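Local coordinates for protein putative NADH-flavin reductase (Streptococcus pneumoniae TIGR4, PDB 4R01) that probably binds a nicotinamide dinucleotide in a Rossmann fold and may use it to reduce flavin, at residues 77-90 and 130-144. Sequence-based numbering, arbitrary orientation.
Sequences HSKSIELFNQLLAG and AQADELDLLRTKNNL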
ATOM      1  N   HIS A  77     -13.278 -21.280 -18.205  1.00 34.81           N
ATOM      2  CA  HIS A  77     -13.218 -19.896 -18.659  1.00 36.52           C
ATOM      3  C   HIS A  77     -12.563 -19.819 -20.031  1.00 39.07           C
ATOM      4  O   HIS A  77     -13.041 -19.115 -20.921  1.00 41.97           O
ATOM      5  CB  HIS A  77     -12.452 -19.020 -17.663  1.00 37.69           C
ATOM      6  CG  HIS A  77     -13.260 -18.606 -16.472  1.00 39.32           C
ATOM      7  ND1 HIS A  77     -13.255 -19.310 -15.287  1.00 42.34           N
ATOM      8  CD2 HIS A  77     -14.100 -17.562 -16.285  1.00 35.58           C
ATOM      9  CE1 HIS A  77     -14.056 -18.716 -14.421  1.00 40.80           C
ATOM     10  NE2 HIS A  77     -14.582 -17.653 -15.002  1.00 37.37           N
ATOM     11  N   SER A  78     -11.468 -20.554 -20.198  1.00 37.67           N
ATOM     12  CA  SER A  78     -10.759 -20.583 -21.468  1.00 39.31           C
ATOM     13  C   SER A  78     -11.567 -21.327 -22.521  1.00 41.20           C
ATOM     14  O   SER A  78     -11.673 -20.880 -23.662  1.00 41.21           O
ATOM     15  CB  SER A  78      -9.382 -21.230 -21.306  1.00 44.32           C
ATOM     16  OG  SER A  78      -8.534 -20.428 -20.504  1.00 49.12           O
ATOM     17  N   LYS A  79     -12.141 -22.461 -22.130  1.00 43.71           N
ATOM     18  CA  LYS A  79     -12.914 -23.273 -23.061  1.00 45.48           C
ATOM     19  C   LYS A  79     -14.133 -22.505 -23.561  1.00 42.54           C
ATOM     20  O   LYS A  79     -14.558 -22.685 -24.702  1.00 42.46           O
ATOM     21  CB  LYS A  79     -13.345 -24.588 -22.409  1.00 50.22           C
ATOM     22  CG  LYS A  79     -13.805 -25.644 -23.404  1.00 52.74           C
ATOM     23  CD  LYS A  79     -14.462 -26.823 -22.705  1.00 57.46           C
ATOM     24  CE  LYS A  79     -14.919 -27.875 -23.710  1.00 61.56           C
ATOM     25  NZ  LYS A  79     -15.940 -28.800 -23.139  1.00 61.59           N
ATOM     26  N   SER A  80     -14.682 -21.644 -22.709  1.00 37.92           N
ATOM     27  CA  SER A  80     -15.841 -20.840 -23.086  1.00 41.59           C
ATOM     28  C   SER A  80     -15.471 -19.855 -24.189  1.00 39.72           C
ATOM     29  O   SER A  80     -16.232 -19.660 -25.136  1.00 40.24           O
ATOM     30  CB  SER A  80     -16.409 -20.095 -21.874  1.00 42.35           C
ATOM     31  OG  SER A  80     -15.500 -19.117 -21.398  1.00 45.64           O
ATOM     32  N   ILE A  81     -14.294 -19.248 -24.064  1.00 38.59           N
ATOM     33  CA  ILE A  81     -13.783 -18.339 -25.084  1.00 39.69           C
ATOM     34  C   ILE A  81     -13.632 -19.045 -26.425  1.00 43.37           C
ATOM     35  O   ILE A  81     -14.083 -18.545 -27.455  1.00 40.97           O
ATOM     36  CB  ILE A  81     -12.425 -17.744 -24.683  1.00 42.26           C
ATOM     37  CG1 ILE A  81     -12.562 -16.928 -23.400  1.00 40.10           C
ATOM     38  CG2 ILE A  81     -11.867 -16.889 -25.807  1.00 43.35           C
ATOM     39  CD1 ILE A  81     -13.550 -15.786 -23.501  1.00 40.54           C
ATOM     40  N   GLU A  82     -12.995 -20.212 -26.398  1.00 48.43           N
ATOM     41  CA  GLU A  82     -12.792 -21.011 -27.600  1.00 54.88           C
ATOM     42  C   GLU A  82     -14.130 -21.352 -28.244  1.00 55.58           C
ATOM     43  O   GLU A  82     -14.266 -21.327 -29.467  1.00 58.91           O
ATOM     44  CB  GLU A  82     -12.023 -22.290 -27.269  1.00 63.23           C
ATOM     45  CG  GLU A  82     -11.133 -22.787 -28.394  1.00 73.60           C
ATOM     46  CD  GLU A  82      -9.865 -21.965 -28.539  1.00 77.19           C
ATOM     47  OE1 GLU A  82      -9.065 -21.934 -27.581  1.00 75.26           O
ATOM     48  OE2 GLU A  82      -9.671 -21.349 -29.608  1.00 81.87           O
ATOM     49  N   LEU A  83     -15.117 -21.658 -27.407  1.00 52.78           N
ATOM     50  CA  LEU A  83     -16.460 -21.976 -27.877  1.00 54.27           C
ATOM     51  C   LEU A  83     -17.147 -20.769 -28.505  1.00 54.76           C
ATOM     52  O   LEU A  83     -17.685 -20.853 -29.611  1.00 47.20           O
ATOM     53  CB  LEU A  83     -17.316 -22.508 -26.729  1.00 50.88           C
ATOM     54  CG  LEU A  83     -18.817 -22.549 -27.023  1.00 51.79           C
ATOM     55  CD1 LEU A  83     -19.161 -23.675 -27.991  1.00 53.77           C
ATOM     56  CD2 LEU A  83     -19.611 -22.675 -25.740  1.00 52.31           C
ATOM     57  N   PHE A  84     -17.135 -19.648 -27.788  1.00 48.70           N
ATOM     58  CA  PHE A  84     -17.800 -18.442 -28.259  1.00 46.74           C
ATOM     59  C   PHE A  84     -17.179 -17.925 -29.547  1.00 50.11           C
ATOM     60  O   PHE A  84     -17.887 -17.439 -30.431  1.00 52.32           O
ATOM     61  CB  PHE A  84     -17.765 -17.358 -27.186  1.00 42.51           C
ATOM     62  CG  PHE A  84     -18.862 -17.481 -26.174  1.00 45.72           C
ATOM     63  CD1 PHE A  84     -20.186 -17.346 -26.558  1.00 48.42           C
ATOM     64  CD2 PHE A  84     -18.575 -17.725 -24.841  1.00 45.89           C
ATOM     65  CE1 PHE A  84     -21.203 -17.458 -25.635  1.00 48.13           C
ATOM     66  CE2 PHE A  84     -19.588 -17.837 -23.911  1.00 46.07           C
ATOM     67  CZ  PHE A  84     -20.904 -17.701 -24.311  1.00 48.20           C
ATOM     68  N   ASN A  85     -15.860 -18.039 -29.654  1.00 47.65           N
ATOM     69  CA  ASN A  85     -15.167 -17.664 -30.877  1.00 50.61           C
ATOM     70  C   ASN A  85     -15.669 -18.484 -32.062  1.00 53.78           C
ATOM     71  O   ASN A  85     -15.939 -17.944 -33.131  1.00 54.15           O
ATOM     72  CB  ASN A  85     -13.656 -17.837 -30.714  1.00 54.33           C
ATOM     73  CG  ASN A  85     -12.889 -17.440 -31.959  1.00 59.13           C
ATOM     74  OD1 ASN A  85     -12.814 -16.262 -32.306  1.00 61.33           O
ATOM     75  ND2 ASN A  85     -12.300 -18.424 -32.630  1.00 51.38           N
ATOM     76  N   GLN A  86     -15.802 -19.778 -31.853  1.00 58.52           N
ATOM     77  CA  GLN A  86     -16.316 -20.684 -32.855  1.00 67.44           C
ATOM     78  C   GLN A  86     -17.698 -20.299 -33.302  1.00 63.11           C
ATOM     79  O   GLN A  86     -18.035 -20.506 -34.424  1.00 62.77           O
ATOM     80  CB  GLN A  86     -16.387 -22.104 -32.321  1.00 79.75           C
ATOM     81  CG  GLN A  86     -15.106 -22.894 -32.435  1.00 90.45           C
ATOM     82  CD  GLN A  86     -14.969 -23.960 -31.361  1.00 95.64           C
ATOM     83  OE1 GLN A  86     -15.912 -24.260 -30.640  1.00 96.49           O
ATOM     84  NE2 GLN A  86     -13.788 -24.536 -31.257  1.00 97.69           N
ATOM     85  N   LEU A  87     -18.480 -19.716 -32.410  1.00 59.96           N
ATOM     86  CA  LEU A  87     -19.876 -19.387 -32.671  1.00 58.61           C
ATOM     87  C   LEU A  87     -20.059 -17.991 -33.257  1.00 58.62           C
ATOM     88  O   LEU A  87     -20.973 -17.761 -34.050  1.00 60.50           O
ATOM     89  CB  LEU A  87     -20.697 -19.507 -31.386  1.00 53.86           C
ATOM     90  CG  LEU A  87     -20.749 -20.885 -30.725  1.00 53.35           C
ATOM     91  CD1 LEU A  87     -21.650 -20.855 -29.503  1.00 48.28           C
ATOM     92  CD2 LEU A  87     -21.223 -21.933 -31.716  1.00 53.40           C
ATOM     93  N   LEU A  88     -19.191 -17.061 -32.871  1.00 56.31           N
ATOM     94  CA  LEU A  88     -19.410 -15.654 -33.189  1.00 57.71           C
ATOM     95  C   LEU A  88     -18.429 -15.058 -34.201  1.00 64.31           C
ATOM     96  O   LEU A  88     -18.743 -14.051 -34.836  1.00 69.90           O
ATOM     97  CB  LEU A  88     -19.375 -14.822 -31.905  1.00 52.55           C
ATOM     98  CG  LEU A  88     -20.455 -15.143 -30.871  1.00 49.22           C
ATOM     99  CD1 LEU A  88     -20.388 -14.167 -29.707  1.00 45.26           C
ATOM    100  CD2 LEU A  88     -21.840 -15.135 -31.509  1.00 50.09           C
ATOM    101  N   ALA A  89     -17.249 -15.657 -34.347  1.00 63.62           N
ATOM    102  CA  ALA A  89     -16.265 -15.144 -35.300  1.00 66.29           C
ATOM    103  C   ALA A  89     -16.814 -15.188 -36.722  1.00 70.79           C
ATOM    104  O   ALA A  89     -17.514 -16.128 -37.099  1.00 73.98           O
ATOM    105  CB  ALA A  89     -14.964 -15.924 -35.211  1.00 67.19           C
ATOM    106  N   GLY A  90     -16.496 -14.161 -37.503  1.00 70.29           N
ATOM    107  CA  GLY A  90     -17.034 -14.033 -38.844  1.00 73.21           C
ATOM    108  C   GLY A  90     -18.247 -13.123 -38.861  1.00 72.38           C
ATOM    109  O   GLY A  90     -18.459 -12.373 -39.813  1.00 76.15           O
ATOM    110  N   ALA A 130      -7.138 -17.988 -14.307  1.00 38.57           N
ATOM    111  CA  ALA A 130      -8.095 -18.457 -15.300  1.00 39.47           C
ATOM    112  C   ALA A 130      -8.651 -17.283 -16.095  1.00 36.54           C
ATOM    113  O   ALA A 130      -8.847 -17.379 -17.305  1.00 39.77           O
ATOM    114  CB  ALA A 130      -9.223 -19.234 -14.636  1.00 42.29           C
ATOM    115  N   GLN A 131      -8.890 -16.169 -15.411  1.00 32.83           N
ATOM    116  CA  GLN A 131      -9.416 -14.975 -16.066  1.00 33.41           C
ATOM    117  C   GLN A 131      -8.349 -14.274 -16.891  1.00 36.69           C
ATOM    118  O   GLN A 131      -8.662 -13.579 -17.854  1.00 39.92           O
ATOM    119  CB  GLN A 131     -10.000 -14.013 -15.036  1.00 29.60           C
ATOM    120  CG  GLN A 131     -11.300 -14.499 -14.425  1.00 29.90           C
ATOM    121  CD  GLN A 131     -11.810 -13.579 -13.343  1.00 31.01           C
ATOM    122  OE1 GLN A 131     -11.064 -13.184 -12.444  1.00 34.19           O
ATOM    123  NE2 GLN A 131     -13.084 -13.216 -13.429  1.00 28.98           N
ATOM    124  N   ALA A 132      -7.089 -14.459 -16.506  1.00 35.99           N
ATOM    125  CA  ALA A 132      -5.968 -13.906 -17.257  1.00 33.77           C
ATOM    126  C   ALA A 132      -5.698 -14.733 -18.511  1.00 39.36           C
ATOM    127  O   ALA A 132      -5.459 -14.181 -19.588  1.00 30.08           O
ATOM    128  CB  ALA A 132      -4.721 -13.836 -16.384  1.00 30.20           C
ATOM    129  N   ASP A 133      -5.733 -16.056 -18.361  1.00 41.37           N
ATOM    130  CA  ASP A 133      -5.622 -16.970 -19.497  1.00 44.82           C
ATOM    131  C   ASP A 133      -6.755 -16.714 -20.476  1.00 43.24           C
ATOM    132  O   ASP A 133      -6.578 -16.789 -21.690  1.00 47.05           O
ATOM    133  CB  ASP A 133      -5.653 -18.428 -19.032  1.00 49.82           C
ATOM    134  CG  ASP A 133      -4.430 -18.813 -18.222  1.00 58.46           C
ATOM    135  OD1 ASP A 133      -3.604 -17.926 -17.919  1.00 60.44           O
ATOM    136  OD2 ASP A 133      -4.298 -20.009 -17.882  1.00 62.56           O
ATOM    137  N   GLU A 134      -7.920 -16.412 -19.918  1.00 43.32           N
ATOM    138  CA  GLU A 134      -9.113 -16.094 -20.689  1.00 45.29           C
ATOM    139  C   GLU A 134      -8.872 -14.892 -21.594  1.00 43.63           C
ATOM    140  O   GLU A 134      -9.173 -14.929 -22.788  1.00 43.88           O
ATOM    141  CB  GLU A 134     -10.283 -15.829 -19.736  1.00 46.73           C
ATOM    142  CG  GLU A 134     -11.594 -15.476 -20.397  1.00 49.34           C
ATOM    143  CD  GLU A 134     -12.744 -15.448 -19.407  1.00 52.19           C
ATOM    144  OE1 GLU A 134     -12.481 -15.328 -18.192  1.00 51.08           O
ATOM    145  OE2 GLU A 134     -13.911 -15.554 -19.843  1.00 55.59           O
ATOM    146  N   LEU A 135      -8.316 -13.830 -21.018  1.00 38.34           N
ATOM    147  CA  LEU A 135      -8.028 -12.611 -21.764  1.00 35.03           C
ATOM    148  C   LEU A 135      -6.919 -12.828 -22.795  1.00 38.42           C
ATOM    149  O   LEU A 135      -6.994 -12.315 -23.913  1.00 41.09           O
ATOM    150  CB  LEU A 135      -7.647 -11.481 -20.804  1.00 33.48           C
ATOM    151  CG  LEU A 135      -7.094 -10.193 -21.418  1.00 37.42           C
ATOM    152  CD1 LEU A 135      -8.109  -9.553 -22.350  1.00 34.44           C
ATOM    153  CD2 LEU A 135      -6.667  -9.216 -20.325  1.00 39.33           C
ATOM    154  N   ASP A 136      -5.896 -13.592 -22.419  1.00 36.42           N
ATOM    155  CA  ASP A 136      -4.776 -13.861 -23.319  1.00 40.37           C
ATOM    156  C   ASP A 136      -5.234 -14.613 -24.567  1.00 43.11           C
ATOM    157  O   ASP A 136      -4.714 -14.395 -25.661  1.00 46.88           O
ATOM    158  CB  ASP A 136      -3.677 -14.654 -22.604  1.00 40.25           C
ATOM    159  CG  ASP A 136      -2.970 -13.840 -21.531  1.00 40.58           C
ATOM    160  OD1 ASP A 136      -3.061 -12.593 -21.568  1.00 35.78           O
ATOM    161  OD2 ASP A 136      -2.314 -14.446 -20.655  1.00 41.49           O
ATOM    162  N   LEU A 137      -6.213 -15.493 -24.398  1.00 43.70           N
ATOM    163  CA  LEU A 137      -6.732 -16.277 -25.512  1.00 45.46           C
ATOM    164  C   LEU A 137      -7.547 -15.404 -26.466  1.00 44.98           C
ATOM    165  O   LEU A 137      -7.538 -15.619 -27.677  1.00 47.53           O
ATOM    166  CB  LEU A 137      -7.579 -17.442 -24.995  1.00 45.70           C
ATOM    167  CG  LEU A 137      -8.008 -18.497 -26.015  1.00 51.93           C
ATOM    168  CD1 LEU A 137      -6.800 -19.062 -26.748  1.00 56.73           C
ATOM    169  CD2 LEU A 137      -8.779 -19.606 -25.326  1.00 50.80           C
ATOM    170  N   LEU A 138      -8.239 -14.411 -25.914  1.00 41.81           N
ATOM    171  CA  LEU A 138      -9.055 -13.508 -26.718  1.00 42.71           C
ATOM    172  C   LEU A 138      -8.222 -12.665 -27.682  1.00 46.08           C
ATOM    173  O   LEU A 138      -8.652 -12.393 -28.802  1.00 51.44           O
ATOM    174  CB  LEU A 138      -9.883 -12.589 -25.815  1.00 40.59           C
ATOM    175  CG  LEU A 138     -11.226 -13.130 -25.319  1.00 37.71           C
ATOM    176  CD1 LEU A 138     -11.824 -12.206 -24.268  1.00 34.96           C
ATOM    177  CD2 LEU A 138     -12.191 -13.310 -26.485  1.00 37.79           C
ATOM    178  N   ARG A 139      -7.033 -12.254 -27.255  1.00 47.42           N
ATOM    179  CA  ARG A 139      -6.196 -11.397 -28.090  1.00 51.21           C
ATOM    180  C   ARG A 139      -5.764 -12.087 -29.382  1.00 51.65           C
ATOM    181  O   ARG A 139      -5.419 -11.426 -30.359  1.00 53.65           O
ATOM    182  CB  ARG A 139      -4.963 -10.933 -27.315  1.00 54.37           C
ATOM    183  CG  ARG A 139      -5.290 -10.148 -26.060  1.00 54.94           C
ATOM    184  CD  ARG A 139      -4.090  -9.351 -25.598  1.00 53.85           C
ATOM    185  NE  ARG A 139      -4.273  -8.809 -24.256  1.00 50.96           N
ATOM    186  CZ  ARG A 139      -4.885  -7.660 -23.987  1.00 46.43           C
ATOM    187  NH1 ARG A 139      -5.388  -6.924 -24.968  1.00 48.73           N
ATOM    188  NH2 ARG A 139      -4.996  -7.250 -22.732  1.00 41.42           N
ATOM    189  N   THR A 140      -5.791 -13.416 -29.384  1.00 52.27           N
ATOM    190  CA  THR A 140      -5.409 -14.183 -30.563  1.00 56.84           C
ATOM    191  C   THR A 140      -6.591 -14.360 -31.515  1.00 60.01           C
ATOM    192  O   THR A 140      -6.429 -14.834 -32.640  1.00 64.02           O
ATOM    193  CB  THR A 140      -4.856 -15.567 -30.178  1.00 56.84           C
ATOM    194  OG1 THR A 140      -5.891 -16.342 -29.561  1.00 57.76           O
ATOM    195  CG2 THR A 140      -3.693 -15.422 -29.207  1.00 53.92           C
ATOM    196  N   LYS A 141      -7.780 -13.980 -31.058  1.00 59.03           N
ATOM    197  CA  LYS A 141      -8.979 -14.076 -31.883  1.00 60.68           C
ATOM    198  C   LYS A 141      -9.124 -12.842 -32.766  1.00 67.33           C
ATOM    199  O   LYS A 141      -9.760 -11.859 -32.383  1.00 68.57           O
ATOM    200  CB  LYS A 141     -10.223 -14.259 -31.012  1.00 51.57           C
ATOM    201  CG  LYS A 141     -10.179 -15.495 -30.127  1.00 46.42           C
ATOM    202  CD  LYS A 141      -9.739 -16.723 -30.914  1.00 48.47           C
ATOM    203  CE  LYS A 141      -9.765 -17.976 -30.049  1.00 47.84           C
ATOM    204  NZ  LYS A 141      -9.213 -19.157 -30.767  1.00 49.54           N
ATOM    205  N   ASN A 142      -8.533 -12.907 -33.955  1.00 74.54           N
ATOM    206  CA  ASN A 142      -8.494 -11.773 -34.870  1.00 83.07           C
ATOM    207  C   ASN A 142      -9.866 -11.378 -35.411  1.00 82.85           C
ATOM    208  O   ASN A 142     -10.194 -10.195 -35.481  1.00 84.94           O
ATOM    209  CB  ASN A 142      -7.555 -12.079 -36.041  1.00 91.48           C
ATOM    210  CG  ASN A 142      -6.303 -12.817 -35.607  1.00 95.31           C
ATOM    211  OD1 ASN A 142      -6.280 -14.047 -35.556  1.00 97.04           O
ATOM    212  ND2 ASN A 142      -5.252 -12.068 -35.293  1.00 96.37           N
ATOM    213  N   ASN A 143     -10.663 -12.370 -35.793  1.00 80.18           N
ATOM    214  CA  ASN A 143     -11.950 -12.112 -36.430  1.00 78.91           C
ATOM    215  C   ASN A 143     -13.113 -12.100 -35.445  1.00 72.38           C
ATOM    216  O   ASN A 143     -14.250 -12.400 -35.810  1.00 72.26           O
ATOM    217  CB  ASN A 143     -12.208 -13.148 -37.523  1.00 80.57           C
ATOM    218  CG  ASN A 143     -11.072 -13.233 -38.519  1.00 84.55           C
ATOM    219  OD1 ASN A 143     -10.229 -14.127 -38.439  1.00 84.92           O
ATOM    220  ND2 ASN A 143     -11.037 -12.297 -39.459  1.00 88.12           N
ATOM    221  N   LEU A 144     -12.823 -11.747 -34.198  1.00 66.19           N
ATOM    222  CA  LEU A 144     -13.847 -11.675 -33.164  1.00 60.69           C
ATOM    223  C   LEU A 144     -13.928 -10.271 -32.578  1.00 59.84           C
ATOM    224  O   LEU A 144     -12.922  -9.717 -32.134  1.00 62.25           O
ATOM    225  CB  LEU A 144     -13.565 -12.689 -32.054  1.00 56.03           C
ATOM    226  CG  LEU A 144     -14.588 -12.751 -30.919  1.00 51.93           C
ATOM    227  CD1 LEU A 144     -15.950 -13.187 -31.441  1.00 51.00           C
ATOM    228  CD2 LEU A 144     -14.110 -13.683 -29.816  1.00 49.90           C
TER
HETATM  229  O   HOH W   1      -8.803 -20.477 -17.997  1.00 34.95           O
HETATM  230  O   HOH W   2     -16.689 -16.962 -20.503  1.00 43.67           O
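Glu134 lays its extended chain across Ile81, its CG 3.5 Å from Ile81 CG1, and carries its carboxylate on toward His77, where Glu134 OE1 lies 3.4 Å from His77 CD2 at an oblique angle to the ring. CG anti to the backbone N (chi1 180°), with the chain straight beyond it, takes the carboxylate past Ile81 to that ring. A water donates both to Glu134 OE2 and to Ser80 OG, whose own proton goes to His77 O, while His77 hydrogen-bonds through ND1 to the Leu74 carbonyl. A second water links Ser78 OG with the carbonyl of Ala130. Beside Glu134, Ile81 CG2 packs against Leu138 CD2 at 3.7 Å, and both residues continue onto strand 94-98, through Phe95 and Val97 respectively. The two helices, nearly parallel at 23° with axes 8.6 Å apart at closest approach, illustrate how neighbours pack on one face of a Rossmann-like sheet. Farther out, Glu82 bends at chi2 (76°) to bring OE2 within 2.5 Å of Lys141 NZ, a salt bridge on the carboxylate's syn side with NZ somewhat out of its plane; Glu82 OE1 rests against Leu137 CD2. The lysine's methylenes run obliquely over the Asn85 amide, Lys141 CD 3.4 Å from Asn85 CG. Beyond them Leu144 CD1 meets Leu88 CB, and Gly90 N gives a weak hydrogen bond to Asn143 O. The interface is thus mixed: a buried, water-bridged carboxylate near the sheet, apolar contact beside it, and an outer ion pair.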